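Local coordinates for protein ornithine carbamoyltransferase, mitochondrial (Coccidioides immitis, PDB 3SDS) that catalyses the transfer of a carbamoyl group from carbamoyl phosphate to L-ornithine, giving L-citrulline and phosphate in arginine biosynthesis, at residues N43-K48 with T165-F170; G62-K67 with F345-G350; V69-S74 with S83-V88. All coordinates share one frame; numbering follows the deposited sequence.

Contact 1 (N43-K48 with T165-F170); sequences NASSYK and TIHESF
H167, the first residue of 165-170 to touch, meets S45 of helix 34-51; the nearest CA atoms of the two helices, those of S45 and E168, are 8.1 Å apart. The imidazole presents its edge: CE1 comes within 4.3 Å of S45 OG, which lies near the plane of the ring. That spacing is a loose van der Waals approach.

One residue further on, E168 makes the polar part of the contact. Its CG stands beside the backbone N (chi1 -84°) and the chain then runs straight, carrying the carboxylate toward the oncoming lysine. K48 approaches from the opposite direction, nearly fully extended from CG outward, with CG anti to its own N (chi1 167°). K48 NZ lies 2.6 Å from E168 OE2 in a salt bridge that uses the syn lone pair of this oxygen, the side facing OE1. The ammonium therefore sits toward the mouth of the carboxylate, with NZ 3.2 Å from E168 OE1. A water adds a second link: it donates to E168 OE2 at 2.6 Å and is hydrogen-bonded to S45 OG at 3.0 Å, so OE2 is gripped by both a lysine and a water. The water and salt bridge together tie successive turns of helix 34-51, at S45 and K48, to a single carboxylate near the end of helix 156-169.

Helix 327-347 borders the same junction. Its N333 hydrogen-bonds through OD1 to K48 NZ and through ND2 to T165 OG1, while W336 packs on K48, so three helices converge here. Helices 156-169 and 327-347 are the two that connect the domains, as in other members of this family; helix 156-169 leads from the four-stranded parallel sheet of the carbamoyl-phosphate domain to strand 190-194 of the second sheet.

Contact 2 (G62-K67 with F345-G350); sequences GALSGK and FVVNKG
A63 and V347 mark the nearest backbone approach, with CA atoms 6.9 Å apart, where two overlapping beta turns, a type I from G62 to S65 and a type II from L64 to K67, face the last helical residues of helix 327-347. The contact itself is wholly apolar and is made by four side chains. L64 contributes most from the turn side. Its CG stands beside the backbone N (chi1 -77°), which brings a leucine that starts out pointing past the helix round so that CD2 reaches two valines in succession. This methyl lies 3.9 Å from V347 CG2 and 4.0 Å from V346 CG1, with the leucine chain running nearly at right angles to V346. V347 CG2 is shared, since A63 CB also touches it at 4.2 Å.

The two turns belong to the connection between helix 34-51 and strand 68-73 of the carbamoyl phosphate domain, and the helix opposite is the long C-terminal one, so the contact brings the end of the chain back onto the N-terminal domain. G66, at the third position of the type II turn, has the positive phi (82°) that suits glycine there, and the turn is closed by K67 N bonding to L64 O at 3.1 Å. L64 and K67 are joined by backbone hydrogen bonds to M91 and H94, respectively. The helix ends in a wider, pi-type turn over 345-347, and N348 is the first residue to leave helical angles. The NZ atoms of K67 and K349 are 5.7 Å apart, not in contact, and would probably repel weakly if both are protonated.

Contact 3 (V69-S74 with S83-V88); sequences VAMMFS and STEGAV
V69 and V88 form the purely hydrocarbon part of this contact: both methyls of V88 face V69, with V88 CG1 4.2 Å from V69 CG2. Toward the carboxyl end of the strand, M71 lies alongside T84, the two side chains pointing opposite ways; its SD is 4.1 Å from T84 CG2 and about equally far from T84 CB. The hydroxyl of T84 is engaged elsewhere, bonding to T80 O one turn earlier in the helix.

A mixed contact follows at the end of the methionine. A bend at chi3 (-72°) swings the CE methyl away from the line of the chain and up to the carboxylate of E85; the side chains of M71 and E85 cross at about a right angle, CE standing 3.4 Å from E85 OE1. This is van der Waals contact. The polar atoms of this buried glutamate have partners elsewhere: OE1 forms a salt bridge with R81, and OE2 is hydrogen-bonded to H94 NE2 of the second subunit, so E85 also touches the trimer interface.

The axes of strand 69-73 and of helix segment 83-88 are antiparallel (178°), 10.5 Å apart at closest, as expected for the first half of the beta-alpha-beta crossover of strand 68-73, helix 78-90 and strand 94-98. Residues 77-80, at the start of helix 78-90, probably bind carbamoyl phosphate, as in related enzymes. T84 and V69 also pack on V126 of strand 124-128, M71 lies on F97 of strand 94-98, and helix 327-347 covers A87 from another side.

How the contacts relate
Along the chain the segments come in the order 43-48, 62-67, 69-74, 83-88, 165-170 and 345-350. Contact 3 is nested inside the loops closed by both others, while contacts 1 and 2 cross. Contact 3 lies within the carbamoyl-phosphate domain, at its four-stranded parallel sheet. Contact 2 adjoins it in sequence, with centres about 14 Å apart, and brings the end of helix 327-347 to the loop that enters strand 68-73. Contact 1 lies about 22 Å from each, centre to centre, joining helix 34-51 to helix 156-169, which leads toward the second sheet. Helix 327-347 borders all three and carries the chain from the second domain back to the carbamoyl-phosphate domain.

Contact 1 (N43-K48 with T165-F170)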
loop_
_atom_site.group_PDB
_atom_site.type_symbol
_atom_site.label_atom_id
_atom_site.label_comp_id
_atom_site.label_asym_id
_atom_site.label_seq_id
_atom_site.Cartn_x
_atom_site.Cartn_y
_atom_site.Cartn_z
ATOM N N ASN A 43 -1.104 18.777 22.824
ATOM C CA ASN A 43 -0.286 17.611 22.492
ATOM C C ASN A 43 0.300 17.662 21.061
ATOM O O ASN A 43 1.503 17.397 20.869
ATOM C CB ASN A 43 -1.035 16.281 22.759
ATOM C CG ASN A 43 -1.355 16.051 24.256
ATOM O OD1 ASN A 43 -0.957 16.836 25.140
ATOM N ND2 ASN A 43 -2.092 14.982 24.539
ATOM N N ALA A 44 -0.535 18.018 20.075
ATOM C CA ALA A 44 -0.084 18.155 18.689
ATOM C C ALA A 44 0.996 19.238 18.579
ATOM O O ALA A 44 2.047 19.024 17.960
ATOM C CB ALA A 44 -1.257 18.437 17.743
ATOM N N SER A 45 0.756 20.380 19.211
ATOM C CA SER A 45 1.749 21.439 19.229
ATOM C C SER A 45 3.114 20.970 19.796
ATOM O O SER A 45 4.187 21.263 19.215
ATOM C CB SER A 45 1.238 22.604 20.045
ATOM O OG SER A 45 2.208 23.615 20.037
ATOM N N SER A 46 3.056 20.260 20.931
ATOM C CA SER A 46 4.219 19.728 21.607
ATOM C C SER A 46 4.983 18.711 20.742
ATOM O O SER A 46 6.211 18.838 20.556
ATOM C CB SER A 46 3.774 19.066 22.906
ATOM O OG SER A 46 4.884 18.677 23.693
ATOM N N TYR A 47 4.261 17.707 20.222
ATOM C CA TYR A 47 4.880 16.654 19.414
ATOM C C TYR A 47 5.561 17.227 18.160
ATOM O O TYR A 47 6.645 16.759 17.749
ATOM C CB TYR A 47 3.859 15.559 19.039
ATOM C CG TYR A 47 3.212 14.823 20.215
ATOM C CD1 TYR A 47 3.912 14.607 21.422
ATOM C CD2 TYR A 47 1.913 14.320 20.115
ATOM C CE1 TYR A 47 3.315 13.937 22.508
ATOM C CE2 TYR A 47 1.306 13.642 21.195
ATOM C CZ TYR A 47 2.016 13.450 22.380
ATOM O OH TYR A 47 1.425 12.785 23.441
ATOM N N LYS A 48 4.917 18.247 17.582
ATOM C CA LYS A 48 5.408 18.987 16.403
ATOM C C LYS A 48 6.761 19.662 16.656
ATOM O O LYS A 48 7.691 19.564 15.849
ATOM C CB LYS A 48 4.351 20.027 15.968
ATOM C CG LYS A 48 4.839 21.083 14.968
ATOM C CD LYS A 48 3.699 21.859 14.333
ATOM C CE LYS A 48 4.246 22.833 13.288
ATOM N NZ LYS A 48 3.206 23.855 12.870
ATOM N N THR A 165 -3.436 25.659 14.302
ATOM C CA THR A 165 -2.873 26.697 13.469
ATOM C C THR A 165 -3.145 28.042 14.117
ATOM O O THR A 165 -2.239 28.864 14.237
ATOM C CB THR A 165 -3.474 26.667 12.058
ATOM O OG1 THR A 165 -3.493 25.322 11.572
ATOM C CG2 THR A 165 -2.667 27.524 11.116
ATOM N N ILE A 166 -4.395 28.250 14.540
ATOM C CA ILE A 166 -4.822 29.512 15.158
ATOM C C ILE A 166 -3.990 29.762 16.425
ATOM O O ILE A 166 -3.429 30.846 16.590
ATOM C CB ILE A 166 -6.388 29.548 15.404
ATOM C CG1 ILE A 166 -7.149 29.495 14.065
ATOM C CG2 ILE A 166 -6.830 30.778 16.238
ATOM C CD1 ILE A 166 -8.619 29.086 14.170
ATOM N N HIS A 167 -3.876 28.735 17.270
ATOM C CA HIS A 167 -3.079 28.766 18.508
ATOM C C HIS A 167 -1.595 29.161 18.332
ATOM O O HIS A 167 -1.026 29.799 19.211
ATOM C CB HIS A 167 -3.199 27.414 19.241
ATOM C CG HIS A 167 -2.303 27.272 20.439
ATOM N ND1 HIS A 167 -1.163 26.490 20.431
ATOM C CD2 HIS A 167 -2.389 27.791 21.689
ATOM C CE1 HIS A 167 -0.582 26.539 21.618
ATOM N NE2 HIS A 167 -1.306 27.324 22.399
ATOM N N GLU A 168 -0.976 28.765 17.218
ATOM C CA GLU A 168 0.413 29.133 16.914
ATOM C C GLU A 168 0.558 30.595 16.467
ATOM O O GLU A 168 1.529 31.287 16.818
ATOM C CB GLU A 168 0.947 28.274 15.773
ATOM C CG GLU A 168 1.493 26.911 16.130
ATOM C CD GLU A 168 1.960 26.144 14.883
ATOM O OE1 GLU A 168 1.490 26.446 13.743
ATOM O OE2 GLU A 168 2.797 25.230 15.056
ATOM N N SER A 169 -0.401 31.041 15.658
ATOM C CA SER A 169 -0.300 32.317 14.978
ATOM C C SER A 169 -0.652 33.461 15.908
ATOM O O SER A 169 -0.139 34.557 15.749
ATOM C CB SER A 169 -1.173 32.331 13.732
ATOM O OG SER A 169 -1.195 33.627 13.160
ATOM N N PHE A 170 -1.515 33.192 16.882
ATOM C CA PHE A 170 -1.819 34.150 17.950
ATOM C C PHE A 170 -1.148 33.749 19.281
ATOM O O PHE A 170 -1.770 33.828 20.346
ATOM C CB PHE A 170 -3.338 34.315 18.117
ATOM C CG PHE A 170 -4.032 34.857 16.882
ATOM C CD1 PHE A 170 -4.257 36.231 16.734
ATOM C CD2 PHE A 170 -4.459 33.995 15.861
ATOM C CE1 PHE A 170 -4.891 36.732 15.590
ATOM C CE2 PHE A 170 -5.089 34.496 14.716
ATOM C CZ PHE A 170 -5.308 35.862 14.584
HETATM O O HOH W 1 3.491 24.370 17.432
#

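Contact 2 (G62-K67 with F345-G350)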
loop_
_atom_site.group_PDB
_atom_site.type_symbol
_atom_site.label_atom_id
_atom_site.label_comp_id
_atom_site.label_asym_id
_atom_site.label_seq_id
_atom_site.Cartn_x
_atom_site.Cartn_y
_atom_site.Cartn_z
ATOM N N GLY A 62 7.551 3.297 19.195
ATOM C CA GLY A 62 7.020 1.950 19.139
ATOM C C GLY A 62 5.657 1.773 19.808
ATOM O O GLY A 62 5.260 0.660 20.112
ATOM N N ALA A 63 4.923 2.850 20.042
ATOM C CA ALA A 63 3.614 2.740 20.677
ATOM C C ALA A 63 2.628 1.853 19.896
ATOM O O ALA A 63 1.746 1.234 20.494
ATOM C CB ALA A 63 3.016 4.109 20.895
ATOM N N LEU A 64 2.774 1.790 18.572
ATOM C CA LEU A 64 1.869 0.998 17.727
ATOM C C LEU A 64 2.552 -0.157 16.991
ATOM O O LEU A 64 2.020 -0.645 15.982
ATOM C CB LEU A 64 1.165 1.884 16.691
ATOM C CG LEU A 64 -0.008 2.783 17.087
ATOM C CD1 LEU A 64 -0.636 3.299 15.842
ATOM C CD2 LEU A 64 -1.026 2.037 17.928
ATOM N N SER A 65 3.707 -0.610 17.469
ATOM C CA SER A 65 4.441 -1.607 16.700
ATOM C C SER A 65 3.799 -3.005 16.782
ATOM O O SER A 65 3.264 -3.402 17.810
ATOM C CB SER A 65 5.899 -1.645 17.134
ATOM O OG SER A 65 5.971 -2.166 18.449
ATOM N N GLY A 66 3.870 -3.751 15.688
ATOM C CA GLY A 66 3.120 -4.991 15.555
ATOM C C GLY A 66 1.674 -4.761 15.118
ATOM O O GLY A 66 0.978 -5.729 14.777
ATOM N N LYS A 67 1.220 -3.498 15.093
ATOM C CA LYS A 67 -0.195 -3.198 14.905
ATOM C C LYS A 67 -0.591 -2.559 13.582
ATOM O O LYS A 67 0.158 -1.755 13.009
ATOM C CB LYS A 67 -0.722 -2.371 16.064
ATOM C CG LYS A 67 -0.399 -3.012 17.381
ATOM C CD LYS A 67 -1.249 -2.539 18.531
ATOM C CE LYS A 67 -0.930 -3.417 19.729
ATOM N NZ LYS A 67 -1.218 -2.698 20.969
ATOM N N PHE A 345 -6.966 7.890 21.151
ATOM C CA PHE A 345 -8.064 6.948 20.980
ATOM C C PHE A 345 -7.608 5.497 20.892
ATOM O O PHE A 345 -8.310 4.611 21.381
ATOM C CB PHE A 345 -8.998 7.363 19.828
ATOM C CG PHE A 345 -9.913 8.517 20.194
ATOM C CD1 PHE A 345 -11.193 8.279 20.704
ATOM C CD2 PHE A 345 -9.476 9.840 20.076
ATOM C CE1 PHE A 345 -12.022 9.332 21.069
ATOM C CE2 PHE A 345 -10.310 10.917 20.435
ATOM C CZ PHE A 345 -11.577 10.660 20.939
ATOM N N VAL A 346 -6.430 5.261 20.314
ATOM C CA VAL A 346 -5.929 3.895 20.151
ATOM C C VAL A 346 -4.980 3.459 21.294
ATOM O O VAL A 346 -5.201 2.426 21.928
ATOM C CB VAL A 346 -5.267 3.677 18.777
ATOM C CG1 VAL A 346 -4.997 2.175 18.553
ATOM C CG2 VAL A 346 -6.147 4.256 17.665
ATOM N N VAL A 347 -3.935 4.243 21.553
ATOM C CA VAL A 347 -2.965 3.885 22.576
ATOM C C VAL A 347 -3.519 4.107 23.979
ATOM O O VAL A 347 -3.409 3.217 24.812
ATOM C CB VAL A 347 -1.631 4.640 22.407
ATOM C CG1 VAL A 347 -0.575 4.093 23.366
ATOM C CG2 VAL A 347 -1.151 4.532 20.981
ATOM N N ASN A 348 -4.109 5.276 24.245
ATOM C CA ASN A 348 -4.651 5.572 25.573
ATOM C C ASN A 348 -6.091 5.095 25.747
ATOM O O ASN A 348 -6.790 5.457 26.713
ATOM C CB ASN A 348 -4.506 7.054 25.880
ATOM C CG ASN A 348 -3.057 7.470 25.985
ATOM O OD1 ASN A 348 -2.186 6.646 26.296
ATOM N ND2 ASN A 348 -2.775 8.749 25.702
ATOM N N LYS A 349 -6.521 4.262 24.797
ATOM C CA LYS A 349 -7.867 3.689 24.789
ATOM C C LYS A 349 -8.944 4.714 25.207
ATOM O O LYS A 349 -9.895 4.376 25.904
ATOM C CB LYS A 349 -7.898 2.412 25.656
ATOM C CG LYS A 349 -6.630 1.541 25.510
ATOM C CD LYS A 349 -6.913 0.055 25.258
ATOM C CE LYS A 349 -5.731 -0.605 24.487
ATOM N NZ LYS A 349 -6.083 -1.947 23.879
ATOM N N GLY A 350 -8.772 5.972 24.797
ATOM C CA GLY A 350 -9.788 6.981 25.061
ATOM C C GLY A 350 -9.650 7.846 26.309
ATOM O O GLY A 350 -10.427 8.780 26.479
#

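Contact 3 (V69-S74 with S83-V88)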
loop_
_atom_site.group_PDB
_atom_site.type_symbol
_atom_site.label_atom_id
_atom_site.label_comp_id
_atom_site.label_asym_id
_atom_site.label_seq_id
_atom_site.Cartn_x
_atom_site.Cartn_y
_atom_site.Cartn_z
ATOM N N VAL A 69 -3.454 -0.343 11.311
ATOM C CA VAL A 69 -4.601 0.565 11.269
ATOM C C VAL A 69 -5.243 0.480 9.878
ATOM O O VAL A 69 -4.565 0.681 8.862
ATOM C CB VAL A 69 -4.170 2.011 11.581
ATOM C CG1 VAL A 69 -5.330 3.004 11.374
ATOM C CG2 VAL A 69 -3.620 2.108 12.982
ATOM N N ALA A 70 -6.537 0.179 9.810
ATOM C CA ALA A 70 -7.213 0.123 8.499
ATOM C C ALA A 70 -7.791 1.475 8.074
ATOM O O ALA A 70 -8.507 2.128 8.843
ATOM C CB ALA A 70 -8.297 -0.944 8.490
ATOM N N MET A 71 -7.469 1.901 6.857
ATOM C CA MET A 71 -8.060 3.116 6.270
ATOM C C MET A 71 -9.112 2.730 5.230
ATOM O O MET A 71 -8.782 2.139 4.186
ATOM C CB MET A 71 -6.989 3.990 5.607
ATOM C CG MET A 71 -5.783 4.329 6.475
ATOM S SD MET A 71 -4.522 5.311 5.603
ATOM C CE MET A 71 -3.798 4.135 4.474
ATOM N N MET A 72 -10.376 3.036 5.515
ATOM C CA MET A 72 -11.461 2.723 4.559
ATOM C C MET A 72 -12.006 3.967 3.850
ATOM O O MET A 72 -12.681 4.806 4.475
ATOM C CB MET A 72 -12.593 1.952 5.236
ATOM C CG MET A 72 -12.229 0.520 5.556
ATOM S SD MET A 72 -13.387 -0.282 6.684
ATOM C CE MET A 72 -14.614 -0.888 5.525
ATOM N N PHE A 73 -11.720 4.087 2.556
ATOM C CA PHE A 73 -12.132 5.266 1.809
ATOM C C PHE A 73 -13.131 4.968 0.687
ATOM O O PHE A 73 -12.861 4.142 -0.182
ATOM C CB PHE A 73 -10.908 6.038 1.286
ATOM C CG PHE A 73 -9.967 6.519 2.381
ATOM C CD1 PHE A 73 -8.609 6.567 2.165
ATOM C CD2 PHE A 73 -10.444 6.905 3.628
ATOM C CE1 PHE A 73 -7.745 6.999 3.161
ATOM C CE2 PHE A 73 -9.584 7.327 4.630
ATOM C CZ PHE A 73 -8.232 7.376 4.395
ATOM N N SER A 74 -14.277 5.655 0.721
ATOM C CA SER A 74 -15.379 5.475 -0.242
ATOM C C SER A 74 -15.230 6.238 -1.563
ATOM O O SER A 74 -15.749 5.819 -2.614
ATOM C CB SER A 74 -16.709 5.880 0.405
ATOM O OG SER A 74 -17.279 4.779 1.106
ATOM N N SER A 83 -1.456 12.213 5.380
ATOM C CA SER A 83 -1.250 12.523 6.802
ATOM C C SER A 83 -1.521 11.354 7.781
ATOM O O SER A 83 -0.810 11.205 8.791
ATOM C CB SER A 83 -2.096 13.730 7.194
ATOM O OG SER A 83 -3.481 13.489 6.948
ATOM N N THR A 84 -2.556 10.550 7.510
ATOM C CA THR A 84 -2.846 9.366 8.339
ATOM C C THR A 84 -1.672 8.397 8.196
ATOM O O THR A 84 -1.105 7.899 9.187
ATOM C CB THR A 84 -4.197 8.674 7.922
ATOM O OG1 THR A 84 -5.239 9.659 7.758
ATOM C CG2 THR A 84 -4.650 7.643 8.948
ATOM N N GLU A 85 -1.282 8.158 6.953
ATOM C CA GLU A 85 -0.199 7.245 6.690
ATOM C C GLU A 85 1.037 7.681 7.515
ATOM O O GLU A 85 1.548 6.903 8.340
ATOM C CB GLU A 85 0.046 7.109 5.180
ATOM C CG GLU A 85 0.495 5.703 4.790
ATOM C CD GLU A 85 0.050 5.186 3.396
ATOM O OE1 GLU A 85 -1.055 5.494 2.896
ATOM O OE2 GLU A 85 0.827 4.403 2.815
ATOM N N GLY A 86 1.458 8.942 7.355
ATOM C CA GLY A 86 2.631 9.481 8.066
ATOM C C GLY A 86 2.542 9.416 9.582
ATOM O O GLY A 86 3.537 9.140 10.261
ATOM N N ALA A 87 1.347 9.664 10.112
ATOM C CA ALA A 87 1.104 9.656 11.552
ATOM C C ALA A 87 1.231 8.275 12.172
ATOM O O ALA A 87 1.887 8.103 13.207
ATOM C CB ALA A 87 -0.252 10.228 11.853
ATOM N N VAL A 88 0.604 7.292 11.539
ATOM C CA VAL A 88 0.732 5.911 11.985
ATOM C C VAL A 88 2.206 5.488 12.026
ATOM O O VAL A 88 2.661 4.918 13.022
ATOM C CB VAL A 88 -0.091 4.974 11.079
ATOM C CG1 VAL A 88 0.058 3.510 11.496
ATOM C CG2 VAL A 88 -1.567 5.396 11.083
#